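PDB 3NWC: chromosome partition protein Smc from Pyrococcus furiosus, which probably acts in chromosome condensation and partitioning as a homodimer, binding DNA and dimerizing through the hinge domain that makes up this chain. Local coordinates for residues Y37-L40 with A41-I44; G60-A63 with D64-V67. All coordinates share one frame; numbering follows the deposited sequence.

Contact 1: Y37-L40 with A41-I44; sequences YGTL and AELI
T39 and E42 face each other across the first turn of the short helix 40-43 and form a capping box. The T39 amide gives a hydrogen bond to E42 OE1 (N to OE1 3.0 Å, 157° at the hydrogen), reaching the carboxylate from above its plane. In return the E42 amide bonds to T39 O and, more weakly, to T39 OG1, its N lying 3.3 Å from that hydroxyl. T39 chi1 of 64° turns OG1 toward E42, where it also rests 3.1 Å from CG. L43 lies against the same T39 carbonyl: its CG is 3.2 Å from T39 O, and CD1 also nears G38 O. At the next residue, L40 O accepts from L43 N (2.9 Å) and weakly from I44 N, and L40 CD2 packs on I44 CD1 at 3.9 Å. At phi 129° a CB on G38 would jam against the preceding carbonyl O and run into E42 OE1, so glycine suits the place. Further out, V67 of strand 66-68 touches both L40 and L43, V124 of helix 121-128 touches L40 and I44, and I120 meets L43. Shortening L43 to an alanine is likely to open a gap beside T39 O and cost V67 and I120 an apolar contact. E26 brings a second carboxylate close to E42 OE2, so the negative charge there is probably somewhat disfavoured, whereas the T39 amide and the helix start would tend to stabilise it.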
loop_
_atom_site.group_PDB
_atom_site.type_symbol
_atom_site.label_atom_id
_atom_site.label_comp_id
_atom_site.label_asym_id
_atom_site.label_seq_id
_atom_site.Cartn_x
_atom_site.Cartn_y
_atom_site.Cartn_z
ATOM N N TYR A 37 12.289 -14.839 -7.887
ATOM C CA TYR A 37 12.171 -14.469 -9.292
ATOM C C TYR A 37 12.437 -12.984 -9.569
ATOM O O TYR A 37 12.958 -12.632 -10.626
ATOM C CB TYR A 37 10.825 -14.940 -9.852
ATOM C CG TYR A 37 10.638 -16.436 -9.694
ATOM C CD1 TYR A 37 11.299 -17.329 -10.526
ATOM C CD2 TYR A 37 9.828 -16.955 -8.690
ATOM C CE1 TYR A 37 11.142 -18.700 -10.380
ATOM C CE2 TYR A 37 9.664 -18.327 -8.537
ATOM C CZ TYR A 37 10.326 -19.192 -9.382
ATOM O OH TYR A 37 10.171 -20.554 -9.234
ATOM N N GLY A 38 12.112 -12.129 -8.607
ATOM C CA GLY A 38 12.306 -10.696 -8.750
ATOM C C GLY A 38 11.043 -9.930 -8.405
ATOM O O GLY A 38 10.050 -10.523 -8.010
ATOM N N THR A 39 11.088 -8.608 -8.548
ATOM C CA THR A 39 9.922 -7.776 -8.292
ATOM C C THR A 39 8.961 -7.810 -9.473
ATOM O O THR A 39 9.376 -8.053 -10.603
ATOM C CB THR A 39 10.333 -6.314 -8.055
ATOM O OG1 THR A 39 10.933 -5.793 -9.247
ATOM C CG2 THR A 39 11.343 -6.214 -6.910
ATOM N N LEU A 40 7.683 -7.551 -9.220
ATOM C CA LEU A 40 6.713 -7.461 -10.298
ATOM C C LEU A 40 7.110 -6.392 -11.307
ATOM O O LEU A 40 6.880 -6.552 -12.495
ATOM C CB LEU A 40 5.305 -7.185 -9.755
ATOM C CG LEU A 40 4.593 -8.409 -9.201
ATOM C CD1 LEU A 40 3.217 -8.035 -8.628
ATOM C CD2 LEU A 40 4.455 -9.423 -10.333
ATOM N N ALA A 41 7.700 -5.303 -10.824
ATOM C CA ALA A 41 8.186 -4.256 -11.722
ATOM C C ALA A 41 9.207 -4.787 -12.725
ATOM O O ALA A 41 9.319 -4.258 -13.834
ATOM C CB ALA A 41 8.769 -3.090 -10.928
ATOM N N GLU A 42 9.949 -5.826 -12.354
ATOM C CA GLU A 42 10.966 -6.366 -13.248
ATOM C C GLU A 42 10.379 -7.426 -14.158
ATOM O O GLU A 42 11.022 -7.858 -15.115
ATOM C CB GLU A 42 12.122 -6.976 -12.452
ATOM C CG GLU A 42 12.873 -5.971 -11.597
ATOM C CD GLU A 42 13.821 -6.617 -10.611
ATOM O OE1 GLU A 42 13.534 -7.734 -10.126
ATOM O OE2 GLU A 42 14.865 -6.000 -10.318
ATOM N N LEU A 43 9.147 -7.836 -13.865
ATOM C CA LEU A 43 8.592 -9.026 -14.494
ATOM C C LEU A 43 7.416 -8.734 -15.422
ATOM O O LEU A 43 6.936 -9.626 -16.129
ATOM C CB LEU A 43 8.162 -10.024 -13.407
ATOM C CG LEU A 43 9.273 -10.581 -12.516
ATOM C CD1 LEU A 43 8.707 -11.374 -11.332
ATOM C CD2 LEU A 43 10.218 -11.437 -13.345
ATOM N N ILE A 44 6.943 -7.491 -15.411
ATOM C CA ILE A 44 5.763 -7.109 -16.181
ATOM C C ILE A 44 6.159 -6.052 -17.199
ATOM O O ILE A 44 6.890 -5.123 -16.871
ATOM C CB ILE A 44 4.676 -6.520 -15.251
ATOM C CG1 ILE A 44 4.178 -7.597 -14.286
ATOM C CG2 ILE A 44 3.523 -5.930 -16.056
ATOM C CD1 ILE A 44 3.192 -7.090 -13.226
#

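Contact 2: G60-A63 with D64-V67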
loop_
_atom_site.group_PDB
_atom_site.type_symbol
_atom_site.label_atom_id
_atom_site.label_comp_id
_atom_site.label_asym_id
_atom_site.label_seq_id
_atom_site.Cartn_x
_atom_site.Cartn_y
_atom_site.Cartn_z
ATOM N N GLY A 60 0.716 0.111 -8.307
ATOM C CA GLY A 60 1.091 0.830 -7.096
ATOM C C GLY A 60 2.270 0.164 -6.405
ATOM O O GLY A 60 3.254 -0.201 -7.057
ATOM N N ASN A 61 2.172 -0.008 -5.090
ATOM C CA ASN A 61 3.266 -0.594 -4.316
ATOM C C ASN A 61 3.530 -2.046 -4.662
ATOM O O ASN A 61 4.591 -2.585 -4.356
ATOM C CB ASN A 61 2.993 -0.487 -2.815
ATOM C CG ASN A 61 3.215 0.900 -2.286
ATOM O OD1 ASN A 61 3.865 1.723 -2.930
ATOM N ND2 ASN A 61 2.685 1.173 -1.100
ATOM N N ARG A 62 2.570 -2.695 -5.296
ATOM C CA ARG A 62 2.753 -4.092 -5.649
ATOM C C ARG A 62 3.931 -4.242 -6.596
ATOM O O ARG A 62 4.558 -5.282 -6.653
ATOM C CB ARG A 62 1.481 -4.672 -6.272
ATOM C CG ARG A 62 0.311 -4.726 -5.310
ATOM C CD ARG A 62 0.737 -5.325 -3.995
ATOM N NE ARG A 62 -0.380 -5.438 -3.070
ATOM C CZ ARG A 62 -0.322 -6.076 -1.909
ATOM N NH1 ARG A 62 0.804 -6.674 -1.527
ATOM N NH2 ARG A 62 -1.399 -6.125 -1.138
ATOM N N ALA A 63 4.236 -3.181 -7.337
ATOM C CA ALA A 63 5.383 -3.203 -8.239
ATOM C C ALA A 63 6.668 -3.605 -7.507
ATOM O O ALA A 63 7.556 -4.209 -8.098
ATOM C CB ALA A 63 5.558 -1.844 -8.912
ATOM N N ASP A 64 6.756 -3.288 -6.218
ATOM C CA ASP A 64 7.954 -3.586 -5.427
ATOM C C ASP A 64 7.898 -4.948 -4.724
ATOM O O ASP A 64 8.865 -5.360 -4.080
ATOM C CB ASP A 64 8.180 -2.507 -4.357
ATOM C CG ASP A 64 8.150 -1.100 -4.921
ATOM O OD1 ASP A 64 8.750 -0.858 -5.991
ATOM O OD2 ASP A 64 7.521 -0.232 -4.282
ATOM N N ASN A 65 6.769 -5.640 -4.830
ATOM C CA ASN A 65 6.643 -6.968 -4.230
ATOM C C ASN A 65 7.536 -7.971 -4.956
ATOM O O ASN A 65 7.694 -7.888 -6.167
ATOM C CB ASN A 65 5.203 -7.482 -4.326
ATOM C CG ASN A 65 4.232 -6.772 -3.394
ATOM O OD1 ASN A 65 3.081 -7.205 -3.269
ATOM N ND2 ASN A 65 4.658 -5.687 -2.771
ATOM N N VAL A 66 8.109 -8.919 -4.212
ATOM C CA VAL A 66 9.066 -9.874 -4.763
ATOM C C VAL A 66 8.395 -11.219 -4.925
ATOM O O VAL A 66 7.882 -11.772 -3.960
ATOM C CB VAL A 66 10.282 -10.069 -3.830
ATOM C CG1 VAL A 66 11.234 -11.120 -4.411
ATOM C CG2 VAL A 66 11.032 -8.747 -3.620
ATOM N N VAL A 67 8.385 -11.724 -6.154
ATOM C CA VAL A 67 7.769 -13.017 -6.464
ATOM C C VAL A 67 8.745 -14.146 -6.118
ATOM O O VAL A 67 9.893 -14.131 -6.560
ATOM C CB VAL A 67 7.409 -13.098 -7.958
ATOM C CG1 VAL A 67 6.789 -14.470 -8.310
ATOM C CG2 VAL A 67 6.433 -11.990 -8.334
#
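R62 lays its CD beside the amide oxygen of N65, CD to OD1 3.1 Å, and grips the same atom with NH1. R62 lies in the 3-10 turn that leads from helix 52-59 toward strand 66-68 of the hinge domain, and N65 follows just after it. Bent at chi2 (-48°), the arginine chain folds round so that NH1 reaches N65 OD1 at 2.9 Å, nearly straight at 161°. The oxygen uses a lone pair in its carbonyl plane and sits at the guanidinium edge, although the two flat groups stand almost perpendicular, 87° apart. Backbone bonds A63 N to G60 O, D64 N to N61 O and N65 N to R62 O run through the turn. G60, with positive phi, leaves the preceding helix. R62 NH2 forms a salt bridge with E158 of the second subunit, where A162 also packs on R62, so N65 probably steadies the guanidinium. N61 meets N61 of that subunit. R62 and N61 each have a second conformer, so their side-chain contacts may not hold all the time. D64 OD1 has a long, weak ion pair with R17, while D64 CB lies 3.6 Å from N61 O.

Contacts 1 and 2 come in series along the chain, their centres about 8 Å apart, and meet in one sheet where strands 36-39 and 66-68 run antiparallel. Probable hydrogen bonds link G38 O to V67 N and Y37 N to V67 O, each 2.8 Å, and T39 CB packs against A63 O and N65 O. Both are partly buried. Contact 1 starts a helix as its strand ends, with L40 buried, L43 partly exposed and E42 exposed, and no other chain of the assembly touches it. Contact 2 instead ends a turn as its strand begins, and its chemistry is polar, with R62 carrying it on to the second subunit.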